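Local coordinates for RagB/SusD family nutrient uptake outer membrane protein (Bacteroides thetaiotaomicron, PDB 7KV2), which probably binds beta-glucan at the bacterial surface as a SusD-family outer membrane protein, helping the gut bacterium capture this glycan for uptake, at residues S193-I198 / M222-I227; S270-F275 / I402-E407. All blocks are in the same frame, centred on the assembly; numbering follows the deposited sequence.

Contact 1: S193-I198 / M222-I227; sequences SLEEVI and MLYAEI. With EDO (1,2-ethanediol), chain E.
Leu-223 takes the first touch from the facing helix: its CG lies 4.0 Å from CD1 of Leu-194, and the two leucine side chains cross at about a right angle. At Tyr-224 the same Leu-194 CD1 presses against the backbone, 3.6 Å from the tyrosine CA. With CG anti to the backbone N (chi1 176°), the Tyr-224 ring passes beside 193-198, with Leu-194 CB and Glu-195 CG at its edge. A water joins the polar ends, 2.9 Å from Tyr-224 OH and donating to Glu-195 OE2, an oxygen that also forms a salt bridge with Arg-236. Glu-226 turns to another side: OE1 hydrogen-bonds Tyr-403 OH, OE2 salt-bridges Lys-160 and hydrogen-bonds Asn-156, and an ethanediol, probably from the crystallisation liquor, donates from O2 to OE1 at 3.1 Å. Replacing this glutamate by an alanine is likely to cost Lys-160 its anionic mate and Tyr-403 OH its carboxylate partner. Ile-227 finishes the row, its CD1 3.9 Å from Leu-194 CD1. The helices run nearly antiparallel, 157° between directions with axes 10.7 Å apart, consistent with the tetratricopeptide-like framework of the SusD family. One leucine methyl carries most of this joint, so hydrophobic burial chiefly holds the helices together.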
ATOM      1  N   SER A 193     -14.363 -14.381  -7.017  1.00 27.64           N
ATOM      2  CA  SER A 193     -14.756 -13.077  -7.611  1.00 27.98           C
ATOM      3  C   SER A 193     -13.737 -12.618  -8.659  1.00 27.17           C
ATOM      4  O   SER A 193     -14.153 -12.168  -9.733  1.00 26.71           O
ATOM      5  CB  SER A 193     -14.931 -12.020  -6.555  1.00 30.07           C
ATOM      6  OG  SER A 193     -16.096 -12.260  -5.780  1.00 30.55           O
ATOM      7  N   LEU A 194     -12.443 -12.730  -8.363  1.00 26.97           N
ATOM      8  CA  LEU A 194     -11.388 -12.346  -9.332  1.00 26.86           C
ATOM      9  C   LEU A 194     -11.486 -13.250 -10.575  1.00 26.96           C
ATOM     10  O   LEU A 194     -11.294 -12.716 -11.684  1.00 26.36           O
ATOM     11  CB  LEU A 194     -10.004 -12.426  -8.688  1.00 27.04           C
ATOM     12  CG  LEU A 194      -9.747 -11.421  -7.563  1.00 27.99           C
ATOM     13  CD1 LEU A 194      -8.272 -11.410  -7.192  1.00 27.65           C
ATOM     14  CD2 LEU A 194     -10.202 -10.019  -7.937  1.00 29.45           C
ATOM     15  N   GLU A 195     -11.714 -14.556 -10.404  1.00 29.29           N
ATOM     16  CA  GLU A 195     -11.864 -15.508 -11.543  1.00 29.96           C
ATOM     17  C   GLU A 195     -13.009 -15.019 -12.443  1.00 29.60           C
ATOM     18  O   GLU A 195     -12.838 -14.980 -13.669  1.00 30.68           O
ATOM     19  CB  GLU A 195     -12.092 -16.923 -11.016  1.00 31.78           C
ATOM     20  CG  GLU A 195     -10.831 -17.550 -10.446  1.00 34.08           C
ATOM     21  CD  GLU A 195     -10.952 -18.867  -9.672  1.00 38.38           C
ATOM     22  OE1 GLU A 195     -12.079 -19.275  -9.333  1.00 36.17           O
ATOM     23  OE2 GLU A 195      -9.894 -19.455  -9.394  1.00 37.78           O
ATOM     24  N   GLU A 196     -14.117 -14.609 -11.842  1.00 32.87           N
ATOM     25  CA  GLU A 196     -15.315 -14.135 -12.587  1.00 33.88           C
ATOM     26  C   GLU A 196     -14.986 -12.861 -13.347  1.00 32.21           C
ATOM     27  O   GLU A 196     -15.465 -12.695 -14.473  1.00 29.90           O
ATOM     28  CB  GLU A 196     -16.457 -13.804 -11.644  1.00 37.04           C
ATOM     29  CG  GLU A 196     -17.095 -15.026 -11.041  1.00 41.17           C
ATOM     30  CD  GLU A 196     -18.153 -14.650 -10.022  1.00 48.45           C
ATOM     31  OE1 GLU A 196     -18.619 -13.468 -10.043  1.00 52.09           O
ATOM     32  OE2 GLU A 196     -18.485 -15.521  -9.194  1.00 56.01           O
ATOM     33  N   VAL A 197     -14.290 -11.925 -12.707  1.00 27.73           N
ATOM     34  CA  VAL A 197     -13.919 -10.651 -13.365  1.00 25.71           C
ATOM     35  C   VAL A 197     -13.013 -10.988 -14.548  1.00 23.61           C
ATOM     36  O   VAL A 197     -13.178 -10.383 -15.627  1.00 29.71           O
ATOM     37  CB  VAL A 197     -13.192  -9.703 -12.386  1.00 25.95           C
ATOM     38  CG1 VAL A 197     -12.403  -8.673 -13.153  1.00 26.22           C
ATOM     39  CG2 VAL A 197     -14.163  -9.091 -11.409  1.00 26.74           C
ATOM     40  N   ILE A 198     -12.048 -11.882 -14.353  1.00 24.50           N
ATOM     41  CA  ILE A 198     -11.084 -12.235 -15.430  1.00 25.39           C
ATOM     42  C   ILE A 198     -11.896 -12.834 -16.587  1.00 30.94           C
ATOM     43  O   ILE A 198     -11.638 -12.495 -17.757  1.00 26.12           O
ATOM     44  CB  ILE A 198      -9.995 -13.175 -14.893  1.00 29.93           C
ATOM     45  CG1 ILE A 198      -9.051 -12.404 -13.944  1.00 31.46           C
ATOM     46  CG2 ILE A 198      -9.230 -13.832 -16.028  1.00 30.58           C
ATOM     47  CD1 ILE A 198      -8.165 -13.261 -13.045  1.00 30.85           C
ATOM     48  N   MET A 222      -2.402  -8.782 -10.630  1.00 19.30           N
ATOM     49  CA  MET A 222      -1.505  -8.538  -9.473  1.00 19.13           C
ATOM     50  C   MET A 222      -2.250  -8.806  -8.155  1.00 18.64           C
ATOM     51  O   MET A 222      -1.634  -9.349  -7.235  1.00 20.63           O
ATOM     52  CB  MET A 222      -0.929  -7.125  -9.503  1.00 19.99           C
ATOM     53  CG  MET A 222       0.082  -6.913 -10.642  1.00 20.42           C
ATOM     54  SD  MET A 222       1.536  -7.983 -10.548  1.00 20.62           S
ATOM     55  CE  MET A 222       2.468  -7.122  -9.261  1.00 19.12           C
ATOM     56  N   LEU A 223      -3.497  -8.361  -8.025  1.00 19.28           N
ATOM     57  CA  LEU A 223      -4.324  -8.615  -6.822  1.00 20.47           C
ATOM     58  C   LEU A 223      -4.541 -10.137  -6.653  1.00 21.89           C
ATOM     59  O   LEU A 223      -4.437 -10.654  -5.524  1.00 20.46           O
ATOM     60  CB  LEU A 223      -5.629  -7.830  -6.969  1.00 21.69           C
ATOM     61  CG  LEU A 223      -6.607  -7.992  -5.813  1.00 20.94           C
ATOM     62  CD1 LEU A 223      -5.959  -7.635  -4.497  1.00 23.10           C
ATOM     63  CD2 LEU A 223      -7.852  -7.150  -6.047  1.00 23.23           C
ATOM     64  N   TYR A 224      -4.718 -10.848  -7.760  1.00 24.35           N
ATOM     65  CA  TYR A 224      -4.879 -12.330  -7.781  1.00 23.60           C
ATOM     66  C   TYR A 224      -3.596 -12.962  -7.215  1.00 24.02           C
ATOM     67  O   TYR A 224      -3.640 -13.721  -6.217  1.00 22.04           O
ATOM     68  CB  TYR A 224      -5.262 -12.775  -9.194  1.00 26.45           C
ATOM     69  CG  TYR A 224      -5.357 -14.272  -9.370  1.00 25.98           C
ATOM     70  CD1 TYR A 224      -4.226 -15.047  -9.540  1.00 26.03           C
ATOM     71  CD2 TYR A 224      -6.584 -14.915  -9.299  1.00 27.05           C
ATOM     72  CE1 TYR A 224      -4.310 -16.423  -9.729  1.00 27.80           C
ATOM     73  CE2 TYR A 224      -6.679 -16.293  -9.467  1.00 30.08           C
ATOM     74  CZ  TYR A 224      -5.547 -17.048  -9.687  1.00 30.06           C
ATOM     75  OH  TYR A 224      -5.638 -18.403  -9.825  1.00 30.55           O
ATOM     76  N   ALA A 225      -2.428 -12.588  -7.759  1.00 23.71           N
ATOM     77  CA  ALA A 225      -1.126 -13.132  -7.302  1.00 24.22           C
ATOM     78  C   ALA A 225      -0.929 -12.814  -5.817  1.00 24.35           C
ATOM     79  O   ALA A 225      -0.431 -13.703  -5.048  1.00 22.97           O
ATOM     80  CB  ALA A 225       0.004 -12.573  -8.143  1.00 27.48           C
ATOM     81  N   GLU A 226      -1.289 -11.592  -5.421  1.00 21.82           N
ATOM     82  CA  GLU A 226      -1.159 -11.115  -4.031  1.00 21.53           C
ATOM     83  C   GLU A 226      -1.919 -12.053  -3.083  1.00 23.32           C
ATOM     84  O   GLU A 226      -1.293 -12.559  -2.111  1.00 23.40           O
ATOM     85  CB  GLU A 226      -1.662  -9.694  -3.852  1.00 20.60           C
ATOM     86  CG  GLU A 226      -1.545  -9.233  -2.400  1.00 22.43           C
ATOM     87  CD  GLU A 226      -1.794  -7.757  -2.127  1.00 22.99           C
ATOM     88  OE1 GLU A 226      -1.832  -6.926  -3.085  1.00 23.55           O
ATOM     89  OE2 GLU A 226      -1.999  -7.455  -0.968  1.00 23.04           O
ATOM     90  N   ILE A 227      -3.205 -12.279  -3.323  1.00 22.26           N
ATOM     91  CA  ILE A 227      -4.044 -13.040  -2.340  1.00 23.75           C
ATOM     92  C   ILE A 227      -3.693 -14.547  -2.433  1.00 22.62           C
ATOM     93  O   ILE A 227      -3.603 -15.213  -1.358  1.00 23.84           O
ATOM     94  CB  ILE A 227      -5.542 -12.698  -2.506  1.00 22.31           C
ATOM     95  CG1 ILE A 227      -6.149 -13.256  -3.793  1.00 24.17           C
ATOM     96  CG2 ILE A 227      -5.781 -11.197  -2.385  1.00 22.78           C
ATOM     97  CD1 ILE A 227      -7.638 -13.168  -3.817  1.00 23.79           C
TER
HETATM   98  C1  EDO E 604      -2.870  -4.869   1.027  1.00 58.54           C
HETATM   99  O1  EDO E 604      -2.322  -4.504   2.282  1.00 56.68           O
HETATM  100  C2  EDO E 604      -2.126  -4.367  -0.156  1.00 59.15           C
HETATM  101  O2  EDO E 604      -2.781  -4.473  -1.431  1.00 57.91           O
HETATM  102  O   HOH W   1      -8.065 -19.257 -11.143  1.00 36.63           O

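Contact 2: S270-F275 / I402-E407; sequences SIESIF and IYRYSE. With NA (sodium ion), chain G.
Tyr-403 O is gripped by two successive amides, Ile-274 N at 2.9 Å and Phe-275 N at 3.1 Å, the first tilted 33° from the carbonyl plane. Phe-275 O answers in kind: Tyr-403 N reaches it at 3.0 Å on a lone pair, and Ile-402 N binds it too. Each doubled carbonyl marks a classic beta bulge in this short antiparallel pairing. Beyond the bulges, Tyr-405 N donates to Glu-272 O at 2.8 Å. The extended Glu-272 side chain brings OE2 to the edge of the Arg-404 guanidinium, 2.8 Å from NH1; the salt bridge is real but its hydrogen bond is weak, with the two planes 47° apart. Arg-435 holds the other carboxylate oxygen, and Glu-456 and Glu-460 also bind Arg-404, a buried charge network. On the other face of the ladder Phe-275 CB packs 3.8 Å from Tyr-403 CD2. In Tyr-405, CG anti to the amide nitrogen (chi1 -175°) carries the ring away from 270-275 to the sodium ion, which OH binds at 2.8 Å alongside backbone oxygens of Ile-248, Ser-250 and Tyr-253. The ladder lies between helices: 217-231 meets Phe-275 and Tyr-403, 237-249 packs on Ile-274 and Tyr-405, and 425-435 touches Arg-404 and Ser-406.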
ATOM      1  N   SER A 270       3.869   5.603 -14.890  1.00 17.27           N
ATOM      2  CA  SER A 270       5.002   5.369 -15.819  1.00 17.60           C
ATOM      3  C   SER A 270       4.846   3.983 -16.456  1.00 17.47           C
ATOM      4  O   SER A 270       3.893   3.222 -16.145  1.00 16.42           O
ATOM      5  CB  SER A 270       6.294   5.415 -15.091  1.00 18.03           C
ATOM      6  OG  SER A 270       6.407   4.246 -14.285  1.00 17.24           O
ATOM      7  N   ILE A 271       5.847   3.575 -17.226  1.00 17.65           N
ATOM      8  CA  ILE A 271       5.803   2.218 -17.830  1.00 18.95           C
ATOM      9  C   ILE A 271       5.869   1.154 -16.732  1.00 21.08           C
ATOM     10  O   ILE A 271       5.441   0.015 -16.962  1.00 18.67           O
ATOM     11  CB  ILE A 271       6.910   2.057 -18.866  1.00 21.74           C
ATOM     12  CG1 ILE A 271       6.580   0.845 -19.748  1.00 24.46           C
ATOM     13  CG2 ILE A 271       8.280   2.007 -18.218  1.00 21.17           C
ATOM     14  CD1 ILE A 271       7.031   1.008 -21.148  1.00 26.40           C
ATOM     15  N   GLU A 272       6.348   1.520 -15.542  1.00 19.89           N
ATOM     16  CA  GLU A 272       6.459   0.567 -14.413  1.00 18.54           C
ATOM     17  C   GLU A 272       5.140   0.424 -13.649  1.00 17.08           C
ATOM     18  O   GLU A 272       5.005  -0.552 -12.897  1.00 16.31           O
ATOM     19  CB  GLU A 272       7.520   1.061 -13.445  1.00 20.53           C
ATOM     20  CG  GLU A 272       7.924  -0.017 -12.485  1.00 18.99           C
ATOM     21  CD  GLU A 272       9.284   0.081 -11.896  1.00 17.77           C
ATOM     22  OE1 GLU A 272      10.158   0.722 -12.516  1.00 17.87           O
ATOM     23  OE2 GLU A 272       9.448  -0.495 -10.811  1.00 19.18           O
ATOM     24  N   SER A 273       4.235   1.391 -13.754  1.00 18.13           N
ATOM     25  CA  SER A 273       3.033   1.457 -12.881  1.00 19.00           C
ATOM     26  C   SER A 273       1.962   0.536 -13.438  1.00 18.10           C
ATOM     27  O   SER A 273       1.544   0.760 -14.583  1.00 18.54           O
ATOM     28  CB  SER A 273       2.442   2.850 -12.705  1.00 21.43           C
ATOM     29  OG  SER A 273       3.432   3.824 -12.531  1.00 29.85           O
ATOM     30  N   ILE A 274       1.529  -0.442 -12.641  1.00 16.79           N
ATOM     31  CA  ILE A 274       0.331  -1.302 -12.884  1.00 17.69           C
ATOM     32  C   ILE A 274      -0.879  -0.696 -12.160  1.00 16.64           C
ATOM     33  O   ILE A 274      -1.982  -0.593 -12.763  1.00 16.48           O
ATOM     34  CB  ILE A 274       0.620  -2.756 -12.479  1.00 19.27           C
ATOM     35  CG1 ILE A 274       1.691  -3.332 -13.408  1.00 21.63           C
ATOM     36  CG2 ILE A 274      -0.663  -3.581 -12.445  1.00 20.03           C
ATOM     37  CD1 ILE A 274       2.352  -4.579 -12.920  1.00 23.67           C
ATOM     38  N   PHE A 275      -0.708  -0.232 -10.922  1.00 18.24           N
ATOM     39  CA  PHE A 275      -1.834   0.416 -10.214  1.00 17.66           C
ATOM     40  C   PHE A 275      -1.304   1.405  -9.176  1.00 15.77           C
ATOM     41  O   PHE A 275      -0.378   1.058  -8.424  1.00 14.33           O
ATOM     42  CB  PHE A 275      -2.748  -0.662  -9.632  1.00 17.75           C
ATOM     43  CG  PHE A 275      -4.125  -0.169  -9.282  1.00 18.67           C
ATOM     44  CD1 PHE A 275      -4.972   0.311 -10.274  1.00 19.65           C
ATOM     45  CD2 PHE A 275      -4.560  -0.134  -7.956  1.00 21.46           C
ATOM     46  CE1 PHE A 275      -6.239   0.777  -9.958  1.00 21.44           C
ATOM     47  CE2 PHE A 275      -5.831   0.332  -7.644  1.00 20.47           C
ATOM     48  CZ  PHE A 275      -6.658   0.804  -8.643  1.00 20.02           C
ATOM     49  N   ILE A 402       0.678   1.185  -5.750  1.00 14.34           N
ATOM     50  CA  ILE A 402       0.162  -0.104  -5.217  1.00 16.08           C
ATOM     51  C   ILE A 402       0.921  -1.275  -5.862  1.00 17.41           C
ATOM     52  O   ILE A 402       1.566  -2.030  -5.115  1.00 17.38           O
ATOM     53  CB  ILE A 402      -1.370  -0.194  -5.435  1.00 15.13           C
ATOM     54  CG1 ILE A 402      -2.115   0.991  -4.811  1.00 16.36           C
ATOM     55  CG2 ILE A 402      -1.888  -1.523  -4.925  1.00 16.60           C
ATOM     56  CD1 ILE A 402      -1.857   1.158  -3.312  1.00 17.80           C
ATOM     57  N   TYR A 403       0.909  -1.363  -7.210  1.00 15.40           N
ATOM     58  CA  TYR A 403       1.571  -2.443  -7.987  1.00 16.00           C
ATOM     59  C   TYR A 403       2.529  -1.838  -9.008  1.00 15.68           C
ATOM     60  O   TYR A 403       2.120  -0.965  -9.846  1.00 15.68           O
ATOM     61  CB  TYR A 403       0.572  -3.335  -8.713  1.00 16.20           C
ATOM     62  CG  TYR A 403      -0.358  -4.027  -7.773  1.00 16.33           C
ATOM     63  CD1 TYR A 403       0.129  -4.823  -6.742  1.00 15.73           C
ATOM     64  CD2 TYR A 403      -1.732  -3.972  -7.972  1.00 17.67           C
ATOM     65  CE1 TYR A 403      -0.736  -5.489  -5.870  1.00 17.72           C
ATOM     66  CE2 TYR A 403      -2.588  -4.655  -7.125  1.00 17.21           C
ATOM     67  CZ  TYR A 403      -2.094  -5.436  -6.093  1.00 18.86           C
ATOM     68  OH  TYR A 403      -2.989  -6.028  -5.234  1.00 21.32           O
ATOM     69  N   ARG A 404       3.786  -2.271  -8.896  1.00 14.96           N
ATOM     70  CA  ARG A 404       4.870  -1.865  -9.818  1.00 15.72           C
ATOM     71  C   ARG A 404       5.363  -3.124 -10.523  1.00 16.42           C
ATOM     72  O   ARG A 404       5.316  -4.206  -9.933  1.00 16.87           O
ATOM     73  CB  ARG A 404       6.017  -1.189  -9.086  1.00 15.29           C
ATOM     74  CG  ARG A 404       5.563   0.042  -8.314  1.00 16.31           C
ATOM     75  CD  ARG A 404       6.683   0.947  -7.852  1.00 16.74           C
ATOM     76  NE  ARG A 404       7.499   0.474  -6.728  1.00 15.74           N
ATOM     77  CZ  ARG A 404       8.730  -0.038  -6.817  1.00 15.04           C
ATOM     78  NH1 ARG A 404       9.322  -0.235  -7.996  1.00 14.61           N
ATOM     79  NH2 ARG A 404       9.386  -0.345  -5.712  1.00 14.97           N
ATOM     80  N   TYR A 405       5.885  -2.947 -11.721  1.00 16.45           N
ATOM     81  CA  TYR A 405       6.337  -4.079 -12.553  1.00 17.09           C
ATOM     82  C   TYR A 405       7.462  -4.851 -11.866  1.00 17.14           C
ATOM     83  O   TYR A 405       7.590  -6.021 -12.122  1.00 16.19           O
ATOM     84  CB  TYR A 405       6.797  -3.553 -13.899  1.00 17.33           C
ATOM     85  CG  TYR A 405       7.174  -4.594 -14.924  1.00 17.91           C
ATOM     86  CD1 TYR A 405       6.223  -5.379 -15.537  1.00 20.42           C
ATOM     87  CD2 TYR A 405       8.477  -4.696 -15.368  1.00 17.65           C
ATOM     88  CE1 TYR A 405       6.569  -6.264 -16.555  1.00 22.79           C
ATOM     89  CE2 TYR A 405       8.843  -5.578 -16.367  1.00 18.49           C
ATOM     90  CZ  TYR A 405       7.890  -6.359 -16.971  1.00 22.48           C
ATOM     91  OH  TYR A 405       8.280  -7.183 -17.991  1.00 24.24           O
ATOM     92  N   SER A 406       8.305  -4.239 -11.037  1.00 18.07           N
ATOM     93  CA  SER A 406       9.334  -5.024 -10.304  1.00 17.87           C
ATOM     94  C   SER A 406       8.649  -6.101  -9.432  1.00 18.39           C
ATOM     95  O   SER A 406       9.224  -7.187  -9.239  1.00 16.72           O
ATOM     96  CB  SER A 406      10.229  -4.122  -9.523  1.00 18.60           C
ATOM     97  OG  SER A 406       9.494  -3.433  -8.541  1.00 16.71           O
ATOM     98  N   GLU A 407       7.427  -5.849  -8.960  1.00 16.08           N
ATOM     99  CA  GLU A 407       6.671  -6.844  -8.198  1.00 17.23           C
ATOM    100  C   GLU A 407       6.204  -7.971  -9.114  1.00 17.58           C
ATOM    101  O   GLU A 407       6.218  -9.153  -8.658  1.00 16.13           O
ATOM    102  CB  GLU A 407       5.485  -6.224  -7.477  1.00 17.67           C
ATOM    103  CG  GLU A 407       4.954  -7.178  -6.441  1.00 20.09           C
ATOM    104  CD  GLU A 407       3.925  -6.676  -5.457  1.00 22.98           C
ATOM    105  OE1 GLU A 407       3.464  -5.513  -5.578  1.00 20.22           O
ATOM    106  OE2 GLU A 407       3.555  -7.521  -4.559  1.00 25.49           O
TER
HETATM  107 NA    NA G 606       6.809  -6.249 -20.190  1.00 31.31          NA
HETATM  108  O   HOH W   2       8.562  -5.887 -21.547  1.00 34.50           O

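How the contacts relate
Helix 217-231 ties the two contacts together: contact 1 uses one side of it, and Tyr-403 of contact 2 lies against another. The centres are 16 Å apart, yet Tyr-403 OH comes 2.6 Å from Glu-226 OE1, a probable hydrogen bond, and 3.3 Å from Leu-223 CA. Met-222 adds apolar cover, its CB 3.6 Å from Tyr-403 CG and its CE 3.6 Å from Glu-407 CB. The ethanediol bound to Glu-226 also lies about 4 Å from the nearest Tyr-403 side-chain atom, so it sits at the junction. The sodium ion belongs to contact 2 alone, 17.9 Å from Tyr-403 OH. Along the chain, contact 1 closes before contact 2 opens, and the meeting of Glu-226 with Tyr-403 links them.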